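PDB 3SLI: intramolecular trans-sialidase from Macrobdella decora, which cleaves terminal sialic acid from sialoglycans and releases it as 2,7-anhydro-Neu5Ac by intramolecular transfer rather than simple hydrolysis. Local coordinates for residues A[385-391]-A[405-411]; A[253-257]-A[666-670]; A[109-114]-A[190-196]; A[349-353]-A[420-424]; A[465-470]-A[518-524]. All blocks are in the same frame, centred on the assembly; numbering follows the deposited sequence.

Contact 1 (A[385-391]-A[405-411])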
# COMPACT_ATOMS: atom_id res chain seq x y z
N ASN A 385 -25.94 27.01 2.59
CA ASN A 385 -24.78 26.20 2.23
C ASN A 385 -24.34 26.48 0.79
O ASN A 385 -25.16 26.50 -0.13
CB ASN A 385 -25.10 24.72 2.41
CG ASN A 385 -23.86 23.89 2.71
OD1 ASN A 385 -22.78 24.12 2.16
ND2 ASN A 385 -24.02 22.92 3.60
N LEU A 386 -23.05 26.74 0.60
CA LEU A 386 -22.48 27.00 -0.72
C LEU A 386 -22.14 25.68 -1.40
O LEU A 386 -21.78 24.71 -0.73
CB LEU A 386 -21.22 27.87 -0.60
CG LEU A 386 -21.35 29.38 -0.81
CD1 LEU A 386 -22.49 29.93 0.03
CD2 LEU A 386 -20.04 30.07 -0.47
N THR A 387 -22.25 25.64 -2.72
CA THR A 387 -21.95 24.43 -3.47
C THR A 387 -21.13 24.74 -4.71
O THR A 387 -20.99 25.90 -5.12
CB THR A 387 -23.24 23.69 -3.95
OG1 THR A 387 -24.00 24.56 -4.80
CG2 THR A 387 -24.10 23.26 -2.77
N CYS A 388 -20.59 23.69 -5.31
CA CYS A 388 -19.81 23.78 -6.53
C CYS A 388 -19.94 22.42 -7.20
O CYS A 388 -20.37 21.45 -6.56
CB CYS A 388 -18.34 24.13 -6.24
SG CYS A 388 -17.53 23.18 -4.94
N LYS A 389 -19.64 22.36 -8.48
CA LYS A 389 -19.74 21.12 -9.24
C LYS A 389 -18.59 20.16 -8.94
O LYS A 389 -17.43 20.58 -8.80
CB LYS A 389 -19.78 21.42 -10.74
CG LYS A 389 -20.97 22.26 -11.18
CD LYS A 389 -22.27 21.53 -10.92
CE LYS A 389 -23.47 22.34 -11.40
NZ LYS A 389 -24.76 21.69 -11.01
N GLN A 390 -18.93 18.88 -8.83
CA GLN A 390 -17.96 17.83 -8.58
C GLN A 390 -17.27 17.49 -9.89
O GLN A 390 -17.89 17.54 -10.96
CB GLN A 390 -18.68 16.59 -8.04
CG GLN A 390 -17.79 15.38 -7.82
CD GLN A 390 -18.55 14.24 -7.19
OE1 GLN A 390 -19.33 13.56 -7.85
NE2 GLN A 390 -18.34 14.02 -5.89
N TYR A 391 -15.98 17.18 -9.81
CA TYR A 391 -15.20 16.83 -10.99
C TYR A 391 -15.14 15.34 -11.23
O TYR A 391 -15.25 14.53 -10.29
CB TYR A 391 -13.76 17.34 -10.85
CG TYR A 391 -13.56 18.78 -11.26
CD1 TYR A 391 -13.99 19.83 -10.45
CD2 TYR A 391 -12.91 19.10 -12.45
CE1 TYR A 391 -13.79 21.15 -10.81
CE2 TYR A 391 -12.71 20.42 -12.83
CZ TYR A 391 -13.15 21.44 -12.00
OH TYR A 391 -12.95 22.74 -12.37
N THR A 405 -18.88 17.99 -13.63
CA THR A 405 -20.06 17.20 -13.96
C THR A 405 -21.22 18.10 -13.52
O THR A 405 -21.01 19.29 -13.25
CB THR A 405 -20.08 15.87 -13.17
OG1 THR A 405 -20.23 16.13 -11.76
CG2 THR A 405 -18.77 15.10 -13.39
N ASP A 406 -22.44 17.58 -13.46
CA ASP A 406 -23.56 18.41 -13.00
C ASP A 406 -23.94 18.11 -11.55
O ASP A 406 -24.93 18.63 -11.03
CB ASP A 406 -24.78 18.33 -13.93
CG ASP A 406 -25.01 16.94 -14.50
OD1 ASP A 406 -25.16 15.98 -13.71
OD2 ASP A 406 -25.06 16.82 -15.75
N VAL A 407 -23.12 17.28 -10.89
CA VAL A 407 -23.36 16.92 -9.50
C VAL A 407 -22.87 18.03 -8.56
O VAL A 407 -21.71 18.46 -8.65
CB VAL A 407 -22.64 15.61 -9.13
CG1 VAL A 407 -22.85 15.28 -7.65
CG2 VAL A 407 -23.14 14.47 -10.00
N ASP A 408 -23.74 18.50 -7.68
CA ASP A 408 -23.39 19.55 -6.72
C ASP A 408 -22.90 18.97 -5.41
O ASP A 408 -23.51 18.06 -4.85
CB ASP A 408 -24.59 20.46 -6.44
CG ASP A 408 -24.91 21.37 -7.60
OD1 ASP A 408 -24.23 22.40 -7.76
OD2 ASP A 408 -25.86 21.05 -8.34
N VAL A 409 -21.78 19.50 -4.92
CA VAL A 409 -21.22 19.08 -3.64
C VAL A 409 -20.98 20.34 -2.84
O VAL A 409 -20.84 21.44 -3.40
CB VAL A 409 -19.87 18.31 -3.80
CG1 VAL A 409 -20.10 16.98 -4.51
CG2 VAL A 409 -18.84 19.16 -4.53
N ASN A 410 -20.99 20.21 -1.52
CA ASN A 410 -20.77 21.36 -0.66
C ASN A 410 -19.37 21.94 -0.88
O ASN A 410 -18.39 21.20 -0.96
CB ASN A 410 -20.96 20.99 0.81
CG ASN A 410 -22.42 20.72 1.15
OD1 ASN A 410 -22.72 19.88 2.00
ND2 ASN A 410 -23.33 21.45 0.53
N MET A 411 -19.31 23.26 -1.02
CA MET A 411 -18.06 23.97 -1.23
C MET A 411 -17.24 23.92 0.06
O MET A 411 -17.69 24.40 1.09
CB MET A 411 -18.35 25.42 -1.59
CG MET A 411 -17.13 26.24 -1.92
SD MET A 411 -17.58 27.91 -2.36
CE MET A 411 -18.10 27.69 -4.08
O HOH W 1 -19.65 13.70 -10.45
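Lys389 NZ meets Asp408 OD2 from above the carboxylate plane, tilted 41° out of it, in a salt bridge of 3.0 Å. The same NZ also donates to Asp406 O (3.1 Å), and a bend at chi2 (-62°) carries the lysine chain past Thr405 O to this double grip. The amides of Asn385 and Asn410 lie almost parallel, their planes 12° apart. Gln390, fully extended, passes NE2 by Val409 CG1 at 3.7 Å before donating to Asp267 O, while a water bridges its OE1 to Thr405 OG1. That hydroxyl and Thr405 N both donate to Gln390 O, with 2.8 Å from OG1; in return OG1 accepts from Val407 N, an ST turn at the corner of the chain. On the face of the ribbon opposite Lys389 and Asp408, Cys388 and Val409 form a hydrogen-bonded antiparallel pair, and Cys388 SG touches Met411 CB (4.1 Å). Strand 384-396 receives strand 407-410 as well as its hairpin partner 399-405, and backbone bonds from Leu386 and Met411 to Leu379 tie both segments to strand 379-381.

Contact 2 (A[253-257]-A[666-670])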
# COMPACT_ATOMS: atom_id res chain seq x y z
N GLY A 253 -11.65 -11.74 15.99
CA GLY A 253 -10.21 -11.96 15.99
C GLY A 253 -9.48 -11.84 14.66
O GLY A 253 -8.43 -12.44 14.47
N GLY A 254 -10.04 -11.06 13.74
CA GLY A 254 -9.40 -10.88 12.45
C GLY A 254 -9.78 -11.91 11.40
O GLY A 254 -9.10 -12.01 10.37
N ASN A 255 -10.86 -12.65 11.62
CA ASN A 255 -11.30 -13.65 10.65
C ASN A 255 -12.14 -13.06 9.53
O ASN A 255 -11.94 -13.38 8.36
CB ASN A 255 -12.03 -14.79 11.34
CG ASN A 255 -11.10 -15.69 12.12
OD1 ASN A 255 -10.10 -16.18 11.59
ND2 ASN A 255 -11.39 -15.88 13.40
N THR A 256 -13.09 -12.20 9.87
CA THR A 256 -13.93 -11.56 8.88
C THR A 256 -13.96 -10.07 9.20
O THR A 256 -13.83 -9.67 10.37
CB THR A 256 -15.36 -12.15 8.83
OG1 THR A 256 -15.99 -12.01 10.11
CG2 THR A 256 -15.31 -13.64 8.47
N TRP A 257 -14.13 -9.24 8.17
CA TRP A 257 -14.12 -7.80 8.33
C TRP A 257 -15.41 -7.17 7.84
O TRP A 257 -16.03 -7.67 6.89
CB TRP A 257 -12.91 -7.22 7.58
CG TRP A 257 -11.60 -7.74 8.12
CD1 TRP A 257 -10.98 -8.92 7.81
CD2 TRP A 257 -10.78 -7.12 9.12
NE1 TRP A 257 -9.85 -9.08 8.57
CE2 TRP A 257 -9.70 -7.99 9.39
CE3 TRP A 257 -10.87 -5.91 9.83
CZ2 TRP A 257 -8.71 -7.69 10.34
CZ3 TRP A 257 -9.88 -5.61 10.78
CH2 TRP A 257 -8.82 -6.50 11.02
N LYS A 666 -2.42 -7.33 1.71
CA LYS A 666 -2.79 -8.62 2.30
C LYS A 666 -2.73 -8.69 3.82
O LYS A 666 -1.89 -8.04 4.45
CB LYS A 666 -1.91 -9.71 1.69
CG LYS A 666 -2.05 -9.84 0.16
CD LYS A 666 -3.41 -10.42 -0.21
CE LYS A 666 -3.69 -10.33 -1.69
NZ LYS A 666 -5.03 -10.92 -2.03
N PHE A 667 -3.61 -9.51 4.39
CA PHE A 667 -3.68 -9.72 5.84
C PHE A 667 -3.30 -11.16 6.16
O PHE A 667 -3.92 -12.10 5.64
CB PHE A 667 -5.09 -9.40 6.35
CG PHE A 667 -5.28 -9.68 7.83
CD1 PHE A 667 -4.58 -8.94 8.79
CD2 PHE A 667 -6.12 -10.71 8.25
CE1 PHE A 667 -4.71 -9.24 10.15
CE2 PHE A 667 -6.25 -11.01 9.61
CZ PHE A 667 -5.54 -10.27 10.56
N GLU A 668 -2.26 -11.34 6.97
CA GLU A 668 -1.78 -12.66 7.37
C GLU A 668 -1.59 -12.70 8.90
O GLU A 668 -1.44 -11.66 9.54
CB GLU A 668 -0.48 -12.99 6.64
CG GLU A 668 -0.66 -13.05 5.11
CD GLU A 668 0.62 -13.32 4.33
OE1 GLU A 668 1.64 -13.72 4.92
OE2 GLU A 668 0.60 -13.13 3.09
N LYS A 669 -1.63 -13.90 9.48
CA LYS A 669 -1.48 -14.11 10.93
C LYS A 669 -0.35 -15.11 11.16
O LYS A 669 -0.23 -16.08 10.41
CB LYS A 669 -2.74 -14.72 11.53
CG LYS A 669 -4.04 -13.97 11.31
CD LYS A 669 -5.18 -14.85 11.80
CE LYS A 669 -6.53 -14.16 11.72
NZ LYS A 669 -7.60 -15.03 12.28
N TYR A 670 0.40 -14.92 12.24
CA TYR A 670 1.51 -15.80 12.58
C TYR A 670 1.59 -16.02 14.08
O TYR A 670 1.35 -15.10 14.86
CB TYR A 670 2.84 -15.18 12.10
CG TYR A 670 2.96 -15.01 10.60
CD1 TYR A 670 3.34 -16.09 9.80
CD2 TYR A 670 2.70 -13.78 9.99
CE1 TYR A 670 3.44 -15.95 8.42
CE2 TYR A 670 2.80 -13.63 8.60
CZ TYR A 670 3.18 -14.73 7.83
OH TYR A 670 3.31 -14.62 6.46
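Lys669 stretches a straight side chain toward the loop 253-257 and donates from NZ to Asn255 OD1 at 2.8 Å. The ammonium nitrogen lies well above the amide plane, 60° out of it, and so does not use a lone pair of that oxygen; a second, weak bond runs from NZ to Gly253 O at 3.5 Å. Between these residues Gly254, which has no side chain, lets its carbonyl oxygen approach Phe667 closely, with 3.1 Å from O to CE2. Phe667 in turn offers a face to Trp257. The indole presents its edge in a T-shaped pair, with the six-membered ring centred 5.5 Å from the phenyl centroid and the planes at 80°, and CZ2 stands 4.1 Å above the phenyl plane near its rim. A second shell of bonds supports the loop. Ser250 OG bonds both Gly254 N and Thr256 O, Asp252 OD2 takes the hydroxyl of Thr256, and Trp257 is packed on Leu217, Val225 and Ser227. Ser250, Asp252, Gly254, Thr256 and Trp257 follow the Ser-X-Asp-X-Gly-X-Thr-Trp signature of the Asp box, the recurrent turn of sialidase propellers. It joins strands 243-250 and 261-264 of one four-stranded sheet, here laid against strand 665-670, the edge of the last sheet, which bonds through Phe667 to the backbone of Glu198.

Contact 3 (A[109-114]-A[190-196])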
# COMPACT_ATOMS: atom_id res chain seq x y z
N VAL A 109 4.34 -23.19 -1.94
CA VAL A 109 2.93 -23.43 -2.20
C VAL A 109 2.55 -23.39 -3.68
O VAL A 109 3.28 -22.84 -4.50
CB VAL A 109 2.04 -22.42 -1.41
CG1 VAL A 109 2.18 -22.65 0.09
CG2 VAL A 109 2.41 -20.97 -1.79
N PHE A 110 1.43 -24.01 -4.01
CA PHE A 110 0.94 -24.04 -5.39
C PHE A 110 0.16 -22.79 -5.76
O PHE A 110 -0.56 -22.23 -4.94
CB PHE A 110 0.03 -25.26 -5.62
CG PHE A 110 0.77 -26.55 -5.84
CD1 PHE A 110 1.24 -27.29 -4.76
CD2 PHE A 110 0.99 -27.02 -7.13
CE1 PHE A 110 1.92 -28.49 -4.97
CE2 PHE A 110 1.67 -28.22 -7.35
CZ PHE A 110 2.14 -28.96 -6.27
N ASN A 111 0.33 -22.35 -7.00
CA ASN A 111 -0.40 -21.21 -7.50
C ASN A 111 -1.15 -21.78 -8.70
O ASN A 111 -0.70 -22.76 -9.30
CB ASN A 111 0.54 -20.08 -7.96
CG ASN A 111 1.30 -19.44 -6.80
OD1 ASN A 111 2.30 -19.97 -6.33
ND2 ASN A 111 0.84 -18.27 -6.36
N THR A 112 -2.31 -21.22 -9.01
CA THR A 112 -3.10 -21.69 -10.14
C THR A 112 -3.27 -20.52 -11.08
O THR A 112 -3.79 -19.46 -10.70
CB THR A 112 -4.46 -22.25 -9.67
OG1 THR A 112 -4.27 -23.10 -8.54
CG2 THR A 112 -5.13 -23.05 -10.80
N VAL A 113 -2.83 -20.70 -12.32
CA VAL A 113 -2.90 -19.65 -13.33
C VAL A 113 -3.62 -20.09 -14.60
O VAL A 113 -3.82 -21.28 -14.84
CB VAL A 113 -1.46 -19.15 -13.68
CG1 VAL A 113 -0.71 -18.83 -12.40
CG2 VAL A 113 -0.69 -20.21 -14.48
N ALA A 114 -4.00 -19.11 -15.43
CA ALA A 114 -4.69 -19.39 -16.68
C ALA A 114 -4.51 -18.28 -17.70
O ALA A 114 -4.45 -17.10 -17.36
CB ALA A 114 -6.19 -19.60 -16.43
N ALA A 190 -11.82 -21.60 -11.42
CA ALA A 190 -10.75 -22.59 -11.54
C ALA A 190 -9.45 -22.18 -10.84
O ALA A 190 -8.85 -22.99 -10.12
CB ALA A 190 -10.47 -22.89 -13.00
N THR A 191 -9.01 -20.95 -11.06
CA THR A 191 -7.77 -20.48 -10.45
C THR A 191 -7.92 -20.10 -8.97
O THR A 191 -6.95 -20.15 -8.22
CB THR A 191 -7.12 -19.30 -11.24
OG1 THR A 191 -7.98 -18.16 -11.23
CG2 THR A 191 -6.82 -19.71 -12.68
N GLY A 192 -9.15 -19.79 -8.55
CA GLY A 192 -9.40 -19.41 -7.16
C GLY A 192 -9.25 -20.52 -6.14
O GLY A 192 -9.43 -20.30 -4.94
N VAL A 193 -8.89 -21.72 -6.60
CA VAL A 193 -8.71 -22.85 -5.71
C VAL A 193 -7.48 -22.70 -4.81
O VAL A 193 -7.31 -23.46 -3.84
CB VAL A 193 -8.68 -24.17 -6.51
CG1 VAL A 193 -7.32 -24.40 -7.15
CG2 VAL A 193 -9.08 -25.33 -5.63
N THR A 194 -6.60 -21.76 -5.14
CA THR A 194 -5.42 -21.51 -4.32
C THR A 194 -5.30 -20.02 -4.02
O THR A 194 -5.19 -19.20 -4.94
CB THR A 194 -4.10 -21.99 -5.00
OG1 THR A 194 -4.02 -21.48 -6.34
CG2 THR A 194 -4.00 -23.51 -4.99
N THR A 195 -5.44 -19.66 -2.75
CA THR A 195 -5.32 -18.26 -2.32
C THR A 195 -4.59 -18.29 -0.98
O THR A 195 -4.68 -19.28 -0.24
CB THR A 195 -6.69 -17.55 -2.16
OG1 THR A 195 -7.48 -18.23 -1.18
CG2 THR A 195 -7.45 -17.49 -3.49
N TYR A 196 -3.84 -17.23 -0.69
CA TYR A 196 -3.08 -17.14 0.56
C TYR A 196 -3.28 -15.76 1.16
O TYR A 196 -3.18 -14.74 0.47
CB TYR A 196 -1.61 -17.44 0.29
CG TYR A 196 -1.41 -18.77 -0.42
CD1 TYR A 196 -1.46 -18.85 -1.81
CD2 TYR A 196 -1.28 -19.95 0.31
CE1 TYR A 196 -1.39 -20.09 -2.47
CE2 TYR A 196 -1.21 -21.18 -0.33
CZ TYR A 196 -1.28 -21.25 -1.72
OH TYR A 196 -1.25 -22.48 -2.35
O HOH W 2 0.03 -25.32 -1.89
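Thr112 and Thr194 meet through their hydroxyls because of how each is rotated. Chi1 of 50° sets Thr194 OG1 between its own backbone N and carbonyl carbon, facing the strand, and chi1 of -46° swings Thr112 OG1 beside its backbone N. The two OG1 atoms lie 2.7 Å apart, though the proton of Thr112 has another acceptor within reach and the bond is not settled; Thr194 OG1 is separately hydrogen-bonded to Asn129 OD1. Asn129 OD1 also accepts from Thr112 N, so Asn129 serves both sides of the contact. Further along, Tyr196 lays its ring against Val109. The methyl CG2 stands over the face in a CH-pi contact, 3.9 Å from the ring centroid. The phenol OH then donates to Phe110 O at 2.7 Å, lying in the carbonyl plane on a lone pair, and a water that donates to Tyr196 OH and accepts from Phe110 N doubles the link. At the other end Thr191 turns its CG2 to Ala114 CB (3.8 Å), while its OG1 is held by Leu187 O and Gly130 N. A type I turn from Thr191 to Thr194 carries the chain out of helix 184-191. In this concanavalin-like beta sandwich, of the lectin type, helix 184-191 and the loop that follows it pack on strand 107-118.

Contact 4 (A[349-353]-A[420-424])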
# COMPACT_ATOMS: atom_id res chain seq x y z
N ALA A 349 -2.79 36.71 -1.09
CA ALA A 349 -3.43 37.58 -0.11
C ALA A 349 -4.38 36.83 0.83
O ALA A 349 -5.58 36.73 0.56
CB ALA A 349 -4.16 38.72 -0.81
N TYR A 350 -3.83 36.29 1.91
CA TYR A 350 -4.63 35.57 2.90
C TYR A 350 -5.00 36.55 4.00
O TYR A 350 -4.39 36.57 5.07
CB TYR A 350 -3.84 34.36 3.45
CG TYR A 350 -3.56 33.32 2.38
CD1 TYR A 350 -2.54 33.50 1.45
CD2 TYR A 350 -4.39 32.20 2.24
CE1 TYR A 350 -2.36 32.61 0.39
CE2 TYR A 350 -4.22 31.30 1.19
CZ TYR A 350 -3.20 31.52 0.26
OH TYR A 350 -3.04 30.65 -0.80
N ASP A 351 -6.00 37.38 3.71
CA ASP A 351 -6.46 38.43 4.61
C ASP A 351 -7.66 38.08 5.50
O ASP A 351 -8.24 38.97 6.12
CB ASP A 351 -6.77 39.71 3.81
CG ASP A 351 -5.59 40.19 2.99
OD1 ASP A 351 -4.48 40.30 3.55
OD2 ASP A 351 -5.76 40.47 1.78
N TYR A 352 -8.02 36.81 5.55
CA TYR A 352 -9.16 36.38 6.37
C TYR A 352 -8.75 35.21 7.26
O TYR A 352 -7.73 34.58 7.01
CB TYR A 352 -10.33 35.94 5.47
CG TYR A 352 -10.83 37.01 4.52
CD1 TYR A 352 -10.14 37.29 3.34
CD2 TYR A 352 -11.99 37.74 4.79
CE1 TYR A 352 -10.58 38.27 2.46
CE2 TYR A 352 -12.44 38.73 3.91
CZ TYR A 352 -11.73 38.98 2.74
OH TYR A 352 -12.15 39.95 1.85
N THR A 353 -9.54 34.96 8.30
CA THR A 353 -9.29 33.85 9.22
C THR A 353 -10.60 33.21 9.67
O THR A 353 -11.66 33.84 9.62
CB THR A 353 -8.51 34.30 10.51
OG1 THR A 353 -9.14 35.45 11.09
CG2 THR A 353 -7.05 34.58 10.20
N PHE A 420 -13.36 30.77 -0.89
CA PHE A 420 -12.40 31.04 0.19
C PHE A 420 -11.47 29.83 0.21
O PHE A 420 -11.90 28.72 0.54
CB PHE A 420 -13.10 31.15 1.54
CG PHE A 420 -13.51 32.54 1.91
CD1 PHE A 420 -12.56 33.51 2.18
CD2 PHE A 420 -14.86 32.88 2.02
CE1 PHE A 420 -12.93 34.79 2.56
CE2 PHE A 420 -15.24 34.16 2.40
CZ PHE A 420 -14.27 35.12 2.67
N LYS A 421 -10.21 30.05 -0.14
CA LYS A 421 -9.22 28.97 -0.20
C LYS A 421 -8.17 28.95 0.90
O LYS A 421 -7.59 29.98 1.25
CB LYS A 421 -8.54 29.00 -1.57
CG LYS A 421 -9.52 28.97 -2.73
CD LYS A 421 -8.84 28.96 -4.08
CE LYS A 421 -8.14 27.64 -4.36
NZ LYS A 421 -7.53 27.65 -5.71
N ALA A 422 -7.94 27.76 1.45
CA ALA A 422 -6.96 27.57 2.52
C ALA A 422 -5.54 27.68 1.96
O ALA A 422 -5.33 27.54 0.75
CB ALA A 422 -7.16 26.22 3.20
N PHE A 423 -4.59 27.96 2.84
CA PHE A 423 -3.19 28.09 2.45
C PHE A 423 -2.74 26.72 1.94
O PHE A 423 -2.98 25.70 2.60
CB PHE A 423 -2.35 28.56 3.64
CG PHE A 423 -0.91 28.87 3.29
CD1 PHE A 423 -0.60 29.96 2.47
CD2 PHE A 423 0.12 28.07 3.78
CE1 PHE A 423 0.72 30.24 2.14
CE2 PHE A 423 1.45 28.34 3.45
CZ PHE A 423 1.75 29.43 2.62
N PRO A 424 -2.07 26.68 0.78
CA PRO A 424 -1.57 25.45 0.14
C PRO A 424 -0.41 24.68 0.77
O PRO A 424 0.54 24.32 0.08
CB PRO A 424 -1.26 25.92 -1.28
CG PRO A 424 -0.80 27.31 -1.07
CD PRO A 424 -1.83 27.84 -0.10
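Tyr350 meets residues 421-424 on more than one side of its ring. At the edge, near the ring plane, CE2 lies 3.6 Å from Lys421 O. Over one face Phe423 brings its own edge in a T-shaped pair, the centroids 5.3 Å apart and the planes at 79°; the touching atom is CD1, 3.7 Å above the tyrosine plane and displaced toward the rim. Chi1 of -174° in Phe423, with CG opposite the backbone N, aims this ring at the tyrosine, and Lys339 makes a cation-pi contact with the same phenyl group. The phenol end of Tyr350 abuts Pro424, with only 3.1 Å from OH to CD. Beyond the ring, the backbone O of Tyr350 accepts from Lys330 NZ. Here the chain enters strand 352-354. This strand and 420-422 flank strand 335-342, Tyr352 bonding to the backbone of Leu340 and Lys421 to that of Arg341, in an all-antiparallel region inserted in chain order between propeller strands 307-314 and 427-433. Across the central strand Tyr352 repeats the geometry with Phe420: the phenyl edge points at the tyrosine face, planes at 74° and centroids 5.1 Å apart. Phe420 CE1 does the touching, 3.6 Å from Tyr352 CG, and its ring is further boxed in edge-to-face by Trp342 and Phe371.

Contact 5 (A[465-470]-A[518-524])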
# COMPACT_ATOMS: atom_id res chain seq x y z
N LYS A 465 1.03 5.68 20.09
CA LYS A 465 1.37 4.98 21.33
C LYS A 465 0.92 5.72 22.60
O LYS A 465 0.96 6.95 22.65
CB LYS A 465 2.89 4.73 21.36
CG LYS A 465 3.47 4.19 22.67
CD LYS A 465 2.99 2.79 23.01
CE LYS A 465 3.45 1.75 22.02
NZ LYS A 465 2.98 0.38 22.42
N GLN A 466 0.41 4.98 23.58
CA GLN A 466 0.02 5.56 24.86
C GLN A 466 0.94 4.95 25.92
O GLN A 466 1.08 3.73 26.00
CB GLN A 466 -1.45 5.26 25.21
CG GLN A 466 -1.85 5.78 26.60
CD GLN A 466 -3.33 5.67 26.91
OE1 GLN A 466 -3.98 6.66 27.30
NE2 GLN A 466 -3.88 4.47 26.79
N ILE A 467 1.59 5.81 26.71
CA ILE A 467 2.50 5.35 27.76
C ILE A 467 1.67 4.67 28.85
O ILE A 467 0.70 5.26 29.35
CB ILE A 467 3.32 6.52 28.37
CG1 ILE A 467 4.07 7.27 27.26
CG2 ILE A 467 4.31 5.99 29.41
CD1 ILE A 467 4.94 8.43 27.75
N SER A 468 2.03 3.45 29.21
CA SER A 468 1.28 2.71 30.20
C SER A 468 1.80 2.83 31.63
O SER A 468 1.04 2.63 32.58
CB SER A 468 1.22 1.23 29.82
OG SER A 468 2.50 0.64 29.95
N THR A 469 3.07 3.18 31.78
CA THR A 469 3.64 3.28 33.11
C THR A 469 4.60 4.46 33.31
O THR A 469 5.08 5.07 32.35
CB THR A 469 4.31 1.94 33.51
OG1 THR A 469 4.73 2.00 34.88
CG2 THR A 469 5.49 1.64 32.62
N GLY A 470 4.86 4.79 34.58
CA GLY A 470 5.75 5.88 34.90
C GLY A 470 5.06 7.22 35.10
O GLY A 470 3.84 7.32 35.06
N ILE A 518 6.65 4.03 17.50
CA ILE A 518 7.08 4.07 18.91
C ILE A 518 6.79 2.82 19.73
O ILE A 518 5.69 2.26 19.68
CB ILE A 518 6.38 5.27 19.62
CG1 ILE A 518 6.53 6.54 18.77
CG2 ILE A 518 6.95 5.48 21.03
CD1 ILE A 518 5.61 7.67 19.17
N VAL A 519 7.76 2.43 20.55
CA VAL A 519 7.63 1.27 21.43
C VAL A 519 8.01 1.69 22.87
O VAL A 519 8.88 2.55 23.07
CB VAL A 519 8.48 0.09 20.87
CG1 VAL A 519 9.32 -0.56 21.93
CG2 VAL A 519 7.57 -0.91 20.19
N GLU A 520 7.32 1.12 23.85
CA GLU A 520 7.56 1.44 25.26
C GLU A 520 8.42 0.41 25.99
O GLU A 520 8.26 -0.80 25.81
CB GLU A 520 6.23 1.62 25.98
CG GLU A 520 6.36 2.02 27.45
CD GLU A 520 5.01 2.22 28.13
OE1 GLU A 520 4.00 2.33 27.41
OE2 GLU A 520 4.97 2.28 29.37
N MET A 521 9.37 0.91 26.79
CA MET A 521 10.26 0.06 27.57
C MET A 521 9.56 -0.30 28.88
O MET A 521 8.59 0.35 29.27
CB MET A 521 11.59 0.77 27.83
CG MET A 521 12.41 1.00 26.56
SD MET A 521 12.94 -0.53 25.75
CE MET A 521 11.74 -0.66 24.43
N PRO A 522 10.04 -1.34 29.58
CA PRO A 522 9.42 -1.76 30.85
C PRO A 522 9.16 -0.66 31.87
O PRO A 522 8.12 -0.67 32.53
CB PRO A 522 10.40 -2.80 31.37
CG PRO A 522 10.89 -3.44 30.12
CD PRO A 522 11.16 -2.24 29.24
N ASP A 523 10.07 0.30 32.00
CA ASP A 523 9.91 1.38 32.97
C ASP A 523 9.12 2.58 32.48
O ASP A 523 8.95 3.55 33.22
CB ASP A 523 11.27 1.83 33.54
CG ASP A 523 12.17 2.50 32.51
OD1 ASP A 523 11.77 2.67 31.34
OD2 ASP A 523 13.30 2.88 32.87
N GLY A 524 8.67 2.52 31.23
CA GLY A 524 7.91 3.63 30.68
C GLY A 524 8.70 4.50 29.72
O GLY A 524 8.11 5.36 29.06
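Glu520 reaches with a fully extended side chain to the turn at Ser468 and Thr469, where both carboxylate oxygens find donors. OE1 accepts from Ser468 N at 2.9 Å, on its syn side, in a fairly straight bond (159° at the hydrogen). OE2 has two donors. Thr469 N uses its syn lone pair at 3.2 Å, whereas Ser468 OG, 3.0 Å away, comes from above the carboxylate plane by 41°. Two successive backbone NH groups and a hydroxyl are thus satisfied by a single side chain. The methyl CG2 of Thr469 lies against the same oxygen, 3.4 Å from OE2. Lys465, in contrast, folds back through bends at chi2 and chi3, which bring CE to Ile518 O at 3.3 Å and send NZ to Asn571 OD1; the amide nitrogen of that asparagine serves Glu520 O. Beyond the carboxylate the type I turn from Met521 to Gly524 closes through Gly524 N and Met521 O, and Gly524 CA rests against Thr469 O (3.6 Å). The segments belong to strands 462-466 and 516-520 of separate propeller sheets. With three donors gathered on it and a lysine in the neighbourhood, the carboxylate is probably ionised, linking strand 516-520 to the loop that follows strand 462-466.

Read from the N terminus, contact 3 closes first, seating helix 184-191 and the chain after it on strand 107-118 of the lectin-like sandwich. Contact 2 then opens in the first propeller sheet and closes 409 residues later on the last, so that contacts 1, 4 and 5 all lie within its span. Inside it, contact 4 encloses contact 1: both belong to the antiparallel insertion, and their nearest atoms are about 5 Å apart. Contact 5 follows in series, joining two later propeller sheets. None cross. Contacts 2 and 3, sequential in the chain, approach to about 4 Å between nearest atoms, where lectin domain and propeller adjoin.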